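Putative ADP-Ribosyltransferase Scabin (Streptomyces scabiei 87.22, PDB 5EWY) probably transfers ADP-ribose from NAD+ to DNA, as a DNA-acting ADP-ribosyltransferase, and is seen here with an inhibitor bound. Local coordinates at residues P83-V86 / F87-F91; K147-G150 / D151-W155; P177-K181 / T182-K186. One frame throughout, in Å; residues are numbered along the deposited sequence.

The three contacts are all local, each closing a turn or an end of a secondary-structure element, and they follow one another along the chain within the ADP-ribosyltransferase fold. Interactions 1 and 2 lie on opposite sides of the chain's centre, their own centres about 30 Å apart, yet each brings a side chain, Phe91 or His153, to about 8 Å from the bound inhibitor. Interaction 3, at the tip of a hairpin, has the side chain of Val178 about 10 Å from the inhibitor. Interactions 1 and 3 come nearest to each other, with about 7 Å between their closest atoms, and both involve strand 172-179: side chains of helix 83-89 pack on it, and interaction 3 includes its end.

Interaction 1: residues P83-V86 / F87-F91; sequences PAVV and FEQGF
Pro83 and Phe87 meet one turn apart on helix 83-89, a short helix resting on the four-stranded antiparallel sheet of the ADP-ribosyltransferase fold, and they illustrate how a helix settles its backbone polar groups before it ends. Phe87 N donates to Pro83 O at 2.8 Å. Two residues on, Gln89 N does the same to Val85 O at 2.9 Å, and Glu88 N adds a weak bond to that same oxygen. The last turn is closed by Gly90 N, which reaches Val86 O at 2.7 Å with a bent angle of 134° at the hydrogen. Gly90 then leaves helical geometry with a positive phi. Phe87 O finds partners outside the helix, Thr169 OG1 and His195 ND1, while Gln89 OE1 takes a hydrogen bond from Arg81 NH2.

Pro83, Val86 and Phe87 pack on the sheet, where all three touch Tyr135, and Pro83 and Phe87 also touch Val175. Phe87 CG stands beside its own backbone N (chi1 -67°), which swings the ring back under Pro83; there Pro83 CB lies over one face, 3.9 Å from the ring centroid, in a CH-pi contact. A second such contact follows the helix end. Val86 CG1, set anti to its backbone N (chi1 173°), sits over a face of the Phe91 ring and comes within 3.5 Å of Phe91 CZ.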
loop_
_atom_site.group_PDB
_atom_site.type_symbol
_atom_site.label_atom_id
_atom_site.label_comp_id
_atom_site.label_asym_id
_atom_site.label_seq_id
_atom_site.Cartn_x
_atom_site.Cartn_y
_atom_site.Cartn_z
ATOM N N PRO A 83 -14.838 2.868 1.450
ATOM C CA PRO A 83 -14.466 2.078 2.631
ATOM C C PRO A 83 -15.393 0.925 2.927
ATOM O O PRO A 83 -14.954 -0.065 3.519
ATOM C CB PRO A 83 -14.462 3.105 3.773
ATOM C CG PRO A 83 -15.244 4.248 3.283
ATOM C CD PRO A 83 -15.130 4.272 1.780
ATOM N N ALA A 84 -16.662 0.983 2.538
ATOM C CA ALA A 84 -17.495 -0.186 2.772
ATOM C C ALA A 84 -16.896 -1.412 2.093
ATOM O O ALA A 84 -16.938 -2.520 2.637
ATOM C CB ALA A 84 -18.924 0.067 2.303
ATOM N N VAL A 85 -16.291 -1.217 0.920
ATOM C CA VAL A 85 -15.704 -2.318 0.169
ATOM C C VAL A 85 -14.330 -2.673 0.724
ATOM O O VAL A 85 -14.027 -3.848 0.972
ATOM C CB VAL A 85 -15.614 -1.917 -1.318
ATOM C CG1 VAL A 85 -14.971 -3.037 -2.122
ATOM C CG2 VAL A 85 -17.002 -1.532 -1.864
ATOM N N VAL A 86 -13.474 -1.668 0.912
ATOM C CA VAL A 86 -12.113 -1.921 1.372
ATOM C C VAL A 86 -12.100 -2.507 2.782
ATOM O O VAL A 86 -11.326 -3.418 3.073
ATOM C CB VAL A 86 -11.284 -0.637 1.288
ATOM C CG1 VAL A 86 -9.905 -0.828 1.915
ATOM C CG2 VAL A 86 -11.111 -0.199 -0.138
ATOM N N PHE A 87 -12.959 -2.020 3.671
ATOM C CA PHE A 87 -12.933 -2.582 5.017
ATOM C C PHE A 87 -13.431 -4.022 5.024
ATOM O O PHE A 87 -13.020 -4.809 5.876
ATOM C CB PHE A 87 -13.763 -1.731 5.975
ATOM C CG PHE A 87 -13.206 -0.359 6.229
ATOM C CD1 PHE A 87 -11.937 0.020 5.794
ATOM C CD2 PHE A 87 -13.957 0.557 6.950
ATOM C CE1 PHE A 87 -11.446 1.316 6.039
ATOM C CE2 PHE A 87 -13.459 1.828 7.205
ATOM C CZ PHE A 87 -12.220 2.200 6.763
ATOM N N GLU A 88 -14.305 -4.396 4.094
ATOM C CA GLU A 88 -14.746 -5.777 4.034
ATOM C C GLU A 88 -13.711 -6.688 3.373
ATOM O O GLU A 88 -13.470 -7.801 3.854
ATOM C CB GLU A 88 -16.084 -5.833 3.299
ATOM C CG GLU A 88 -16.733 -7.197 3.303
ATOM C CD GLU A 88 -18.242 -7.114 3.395
ATOM O OE1 GLU A 88 -18.741 -6.512 4.372
ATOM O OE2 GLU A 88 -18.925 -7.639 2.489
ATOM N N GLN A 89 -13.103 -6.249 2.268
ATOM C CA GLN A 89 -12.260 -7.114 1.445
ATOM C C GLN A 89 -10.775 -6.915 1.655
ATOM O O GLN A 89 -9.991 -7.747 1.186
ATOM C CB GLN A 89 -12.443 -6.790 -0.040
ATOM C CG GLN A 89 -13.759 -7.020 -0.609
ATOM C CD GLN A 89 -13.789 -6.638 -2.077
ATOM O OE1 GLN A 89 -12.807 -6.146 -2.656
ATOM N NE2 GLN A 89 -14.909 -6.859 -2.681
ATOM N N GLY A 90 -10.373 -5.823 2.280
ATOM C CA GLY A 90 -8.982 -5.398 2.185
ATOM C C GLY A 90 -8.726 -4.823 0.800
ATOM O O GLY A 90 -9.656 -4.498 0.063
ATOM N N PHE A 91 -7.446 -4.689 0.465
ATOM C CA PHE A 91 -7.024 -4.304 -0.884
ATOM C C PHE A 91 -6.595 -5.553 -1.635
ATOM O O PHE A 91 -5.550 -6.140 -1.345
ATOM C CB PHE A 91 -5.879 -3.304 -0.838
ATOM C CG PHE A 91 -6.286 -1.945 -0.361
ATOM C CD1 PHE A 91 -7.052 -1.120 -1.160
ATOM C CD2 PHE A 91 -5.866 -1.490 0.881
ATOM C CE1 PHE A 91 -7.423 0.130 -0.725
ATOM C CE2 PHE A 91 -6.242 -0.243 1.319
ATOM C CZ PHE A 91 -7.015 0.561 0.530
#

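Interaction 2: residues K147-G150 / D151-W155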
loop_
_atom_site.group_PDB
_atom_site.type_symbol
_atom_site.label_atom_id
_atom_site.label_comp_id
_atom_site.label_asym_id
_atom_site.label_seq_id
_atom_site.Cartn_x
_atom_site.Cartn_y
_atom_site.Cartn_z
ATOM N N LYS A 147 14.028 1.246 -3.233
ATOM C CA LYS A 147 15.167 0.422 -2.846
ATOM C C LYS A 147 15.381 -0.728 -3.819
ATOM O O LYS A 147 16.506 -1.228 -3.949
ATOM C CB LYS A 147 14.980 -0.134 -1.433
ATOM C CG LYS A 147 15.079 0.901 -0.341
ATOM C CD LYS A 147 15.006 0.243 1.031
ATOM C CE LYS A 147 14.925 1.266 2.154
ATOM N NZ LYS A 147 16.059 2.224 2.108
ATOM N N THR A 148 14.318 -1.170 -4.485
ATOM C CA THR A 148 14.365 -2.286 -5.423
ATOM C C THR A 148 14.760 -1.862 -6.829
ATOM O O THR A 148 15.557 -2.556 -7.462
ATOM C CB THR A 148 12.991 -2.967 -5.441
ATOM O OG1 THR A 148 12.690 -3.413 -4.115
ATOM C CG2 THR A 148 12.940 -4.152 -6.390
ATOM N N ILE A 149 14.239 -0.741 -7.332
ATOM C CA ILE A 149 14.539 -0.306 -8.697
ATOM C C ILE A 149 15.332 0.993 -8.760
ATOM O O ILE A 149 15.613 1.475 -9.868
ATOM C CB ILE A 149 13.282 -0.235 -9.589
ATOM C CG1 ILE A 149 12.366 0.927 -9.170
ATOM C CG2 ILE A 149 12.552 -1.594 -9.590
ATOM C CD1 ILE A 149 11.207 1.188 -10.133
ATOM N N GLY A 150 15.719 1.566 -7.627
ATOM C CA GLY A 150 16.436 2.825 -7.621
ATOM C C GLY A 150 15.516 4.009 -7.385
ATOM O O GLY A 150 14.287 3.911 -7.435
ATOM N N ASP A 151 16.137 5.162 -7.116
ATOM C CA ASP A 151 15.397 6.386 -6.822
ATOM C C ASP A 151 15.530 7.426 -7.926
ATOM O O ASP A 151 15.305 8.618 -7.686
ATOM C CB ASP A 151 15.798 6.978 -5.466
ATOM C CG ASP A 151 17.264 7.371 -5.395
ATOM O OD1 ASP A 151 17.966 7.332 -6.424
ATOM O OD2 ASP A 151 17.713 7.733 -4.289
ATOM N N ARG A 152 15.862 6.989 -9.137
ATOM C CA ARG A 152 16.083 7.879 -10.266
ATOM C C ARG A 152 15.015 7.755 -11.339
ATOM O O ARG A 152 15.029 8.536 -12.297
ATOM C CB ARG A 152 17.448 7.584 -10.908
ATOM C CG ARG A 152 18.621 7.672 -9.947
ATOM C CD ARG A 152 18.868 9.098 -9.493
ATOM N NE ARG A 152 20.015 9.184 -8.595
ATOM C CZ ARG A 152 21.284 9.207 -8.996
ATOM N NH1 ARG A 152 21.581 9.149 -10.288
ATOM N NH2 ARG A 152 22.258 9.284 -8.101
ATOM N N HIS A 153 14.107 6.793 -11.216
ATOM C CA HIS A 153 13.084 6.606 -12.229
ATOM C C HIS A 153 12.026 7.700 -12.123
ATOM O O HIS A 153 11.959 8.461 -11.149
ATOM C CB HIS A 153 12.452 5.221 -12.098
ATOM C CG HIS A 153 11.733 5.008 -10.806
ATOM N ND1 HIS A 153 10.382 5.228 -10.651
ATOM C CD2 HIS A 153 12.192 4.615 -9.594
ATOM C CE1 HIS A 153 10.036 4.963 -9.402
ATOM N NE2 HIS A 153 11.117 4.579 -8.746
ATOM N N LYS A 154 11.196 7.772 -13.168
ATOM C CA LYS A 154 10.274 8.886 -13.341
ATOM C C LYS A 154 9.399 9.103 -12.116
ATOM O O LYS A 154 9.055 10.242 -11.787
ATOM C CB LYS A 154 9.400 8.615 -14.565
ATOM C CG LYS A 154 8.442 9.729 -14.897
ATOM C CD LYS A 154 8.024 9.694 -16.365
ATOM C CE LYS A 154 7.342 8.384 -16.744
ATOM N NZ LYS A 154 6.999 8.320 -18.204
ATOM N N TRP A 155 8.989 8.022 -11.462
ATOM C CA TRP A 155 8.004 8.085 -10.387
ATOM C C TRP A 155 8.622 7.893 -9.008
ATOM O O TRP A 155 7.918 7.537 -8.050
ATOM C CB TRP A 155 6.901 7.063 -10.658
ATOM C CG TRP A 155 6.150 7.429 -11.895
ATOM C CD1 TRP A 155 6.112 6.747 -13.060
ATOM C CD2 TRP A 155 5.365 8.609 -12.088
ATOM N NE1 TRP A 155 5.336 7.423 -13.988
ATOM C CE2 TRP A 155 4.850 8.561 -13.397
ATOM C CE3 TRP A 155 5.022 9.689 -11.263
ATOM C CZ2 TRP A 155 4.037 9.564 -13.913
ATOM C CZ3 TRP A 155 4.205 10.680 -11.775
ATOM C CH2 TRP A 155 3.722 10.611 -13.089
HETATM O O HOH W 1 16.000 4.306 -10.365
#
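Ile149 is the last helical residue of 145-149, and at Gly150 the backbone breaks away with phi 97°, a conformation that would press a side chain against the preceding carbonyl oxygen and so calls for glycine. The chain then curls through Asp151 and Arg152 and brings His153 back beside the helix end. Water 1 bridges this turn: it donates to Ile149 O at 2.9 Å and accepts from Arg152 N at 3.0 Å, so one water links the helix end to the loop backbone.

Between the side chains, Ile149 and His153 run at about a right angle to each other. His153 CG sits between its backbone N and carbonyl carbon (chi1 63°), which places the ring beside Ile149. Ile149 CD1 lies over one face of the imidazole, 3.7 Å from its centroid, as a CH-pi contact, displaced toward the rim that carries CD2 and NE2. The ring is also met at its edge, where Gly150 O lies in plane 3.1 Å from His153 CD2. NE2 has its hydrogen bond with Asn146 OD1, and this, with the methyl over the face, should limit rotation of the ring. Within the loop, Arg152 NE and Asp151 OD1 form a long salt bridge of 3.5 Å, though the arginine is poorly ordered.

The arrangement is a glycine-terminated helix end, and it leads into the loop before strand 160-164, probably the ARTT loop of this family, which precedes the Gln-x-Glu motif whose Gln158 and Glu160 line the inhibitor pocket.

Interaction 3: residues P177-K181 / T182-K186; sequences PVDKK and TRTEK
Asp179 and Thr182 face each other at the tip of the beta hairpin that joins strands 172-179 and 184-192 of the four-stranded antiparallel sheet, and the turn carries a G1 beta bulge, in which Arg183 and Thr184 both face Asp179. Arg183 has the left-handed backbone conformation, with positive phi, at the position where a G1 bulge usually has glycine. The hairpin is a worked case of one carboxylate gripping a residue across a chain reversal. Asp179 CG is anti to its backbone N (chi1 179°), carrying the carboxylate to Thr182. Asp179 OD2 takes two hydrogen bonds: Thr182 OG1 donates at 2.6 Å to the lone pair turned away from the other oxygen, and Thr182 N comes from above the carboxylate plane at 3.2 Å. Thr182, late in the loop, is thus tied back to the end of the incoming strand.

Asp179 O is shared by the bulge residues, with a weak bond from Arg183 N at 2.8 Å and a second weak bond, longer at 3.5 Å, from Thr184 N. Asp179 N donates to Thr184 O at 2.8 Å, completing the hydrogen-bonded pair. Val178 and Glu185 form the neighbouring non-hydrogen-bonded pair, and beyond it Lys186 N donates to Pro177 O, almost straight at 177°. Glu185 places its OE2 on Tyr136 OH and Asn134 ND2 of strand 133-137, on the far side of strand 172-179.

Water 3 donates to Lys181 O and accepts from Arg183 NH1. Away from the turn, Lys186 folds its chain across Pro177, bending at chi3 (-67°). This leaves Lys186 CE against Pro177 CB at 3.8 Å, while water 2, donating to Val178 O at 2.7 Å, accepts a weak bond from Lys186 NZ.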
loop_
_atom_site.group_PDB
_atom_site.type_symbol
_atom_site.label_atom_id
_atom_site.label_comp_id
_atom_site.label_asym_id
_atom_site.label_seq_id
_atom_site.Cartn_x
_atom_site.Cartn_y
_atom_site.Cartn_z
ATOM N N PRO A 177 -11.871 10.785 3.650
ATOM C CA PRO A 177 -12.279 11.256 2.321
ATOM C C PRO A 177 -11.551 12.543 1.966
ATOM O O PRO A 177 -11.129 13.314 2.837
ATOM C CB PRO A 177 -13.777 11.512 2.472
ATOM C CG PRO A 177 -14.166 11.003 3.774
ATOM C CD PRO A 177 -12.949 10.958 4.637
ATOM N N VAL A 178 -11.449 12.783 0.666
ATOM C CA VAL A 178 -10.670 13.890 0.119
ATOM C C VAL A 178 -11.615 14.862 -0.557
ATOM O O VAL A 178 -12.421 14.470 -1.419
ATOM C CB VAL A 178 -9.590 13.395 -0.858
ATOM C CG1 VAL A 178 -8.873 14.586 -1.511
ATOM C CG2 VAL A 178 -8.587 12.512 -0.144
ATOM N N ASP A 179 -11.488 16.137 -0.214
ATOM C CA ASP A 179 -12.219 17.180 -0.913
ATOM C C ASP A 179 -11.511 17.449 -2.223
ATOM O O ASP A 179 -10.371 17.915 -2.232
ATOM C CB ASP A 179 -12.250 18.459 -0.097
ATOM C CG ASP A 179 -12.981 19.564 -0.830
ATOM O OD1 ASP A 179 -14.152 19.364 -1.211
ATOM O OD2 ASP A 179 -12.353 20.593 -1.118
ATOM N N LYS A 180 -12.206 17.222 -3.331
ATOM C CA LYS A 180 -11.553 17.270 -4.636
ATOM C C LYS A 180 -11.059 18.674 -4.981
ATOM O O LYS A 180 -9.953 18.829 -5.516
ATOM C CB LYS A 180 -12.502 16.757 -5.713
ATOM C CG LYS A 180 -11.825 16.534 -7.041
ATOM C CD LYS A 180 -12.817 16.144 -8.116
ATOM C CE LYS A 180 -12.128 16.043 -9.463
ATOM N NZ LYS A 180 -11.541 17.343 -9.895
ATOM N N LYS A 181 -11.833 19.706 -4.651
ATOM C CA LYS A 181 -11.502 21.040 -5.142
ATOM C C LYS A 181 -10.285 21.630 -4.440
ATOM O O LYS A 181 -9.541 22.403 -5.056
ATOM C CB LYS A 181 -12.706 21.977 -5.031
ATOM C CG LYS A 181 -13.540 22.056 -6.309
ATOM C CD LYS A 181 -14.535 23.213 -6.269
ATOM C CE LYS A 181 -15.271 23.367 -7.592
ATOM N NZ LYS A 181 -16.038 22.148 -7.957
ATOM N N THR A 182 -10.061 21.289 -3.170
ATOM C CA THR A 182 -8.908 21.789 -2.441
ATOM C C THR A 182 -7.829 20.737 -2.253
ATOM O O THR A 182 -6.745 21.069 -1.763
ATOM C CB THR A 182 -9.338 22.313 -1.062
ATOM O OG1 THR A 182 -9.973 21.263 -0.336
ATOM C CG2 THR A 182 -10.299 23.499 -1.204
ATOM N N ARG A 183 -8.086 19.482 -2.614
ATOM C CA ARG A 183 -7.117 18.401 -2.398
ATOM C C ARG A 183 -6.703 18.325 -0.928
ATOM O O ARG A 183 -5.523 18.224 -0.601
ATOM C CB ARG A 183 -5.889 18.577 -3.297
ATOM C CG ARG A 183 -6.221 18.623 -4.787
ATOM C CD ARG A 183 -5.075 19.167 -5.627
ATOM N NE ARG A 183 -4.575 20.465 -5.171
ATOM C CZ ARG A 183 -5.184 21.628 -5.360
ATOM N NH1 ARG A 183 -6.334 21.697 -6.026
ATOM N NH2 ARG A 183 -4.631 22.736 -4.877
ATOM N N THR A 184 -7.687 18.330 -0.041
ATOM C CA THR A 184 -7.432 18.234 1.388
ATOM C C THR A 184 -8.305 17.142 1.976
ATOM O O THR A 184 -9.343 16.789 1.435
ATOM C CB THR A 184 -7.745 19.564 2.081
ATOM O OG1 THR A 184 -9.114 19.909 1.855
ATOM C CG2 THR A 184 -6.813 20.663 1.631
ATOM N N GLU A 185 -7.897 16.606 3.116
ATOM C CA GLU A 185 -8.705 15.595 3.784
ATOM C C GLU A 185 -9.842 16.243 4.562
ATOM O O GLU A 185 -9.663 17.294 5.189
ATOM C CB GLU A 185 -7.854 14.745 4.735
ATOM C CG GLU A 185 -6.879 13.858 4.031
ATOM C CD GLU A 185 -5.944 13.105 4.972
ATOM O OE1 GLU A 185 -5.202 13.743 5.761
ATOM O OE2 GLU A 185 -5.954 11.854 4.894
ATOM N N LYS A 186 -11.012 15.606 4.516
ATOM C CA LYS A 186 -12.185 16.033 5.271
ATOM C C LYS A 186 -12.133 15.288 6.599
ATOM O O LYS A 186 -12.691 14.207 6.764
ATOM C CB LYS A 186 -13.462 15.760 4.498
ATOM C CG LYS A 186 -13.489 16.465 3.141
ATOM C CD LYS A 186 -14.857 16.394 2.482
ATOM C CE LYS A 186 -15.221 14.986 2.075
ATOM N NZ LYS A 186 -16.506 14.952 1.311
HETATM O O HOH W 2 -14.948 13.467 -1.175
HETATM O O HOH W 3 -7.606 24.378 -5.075
#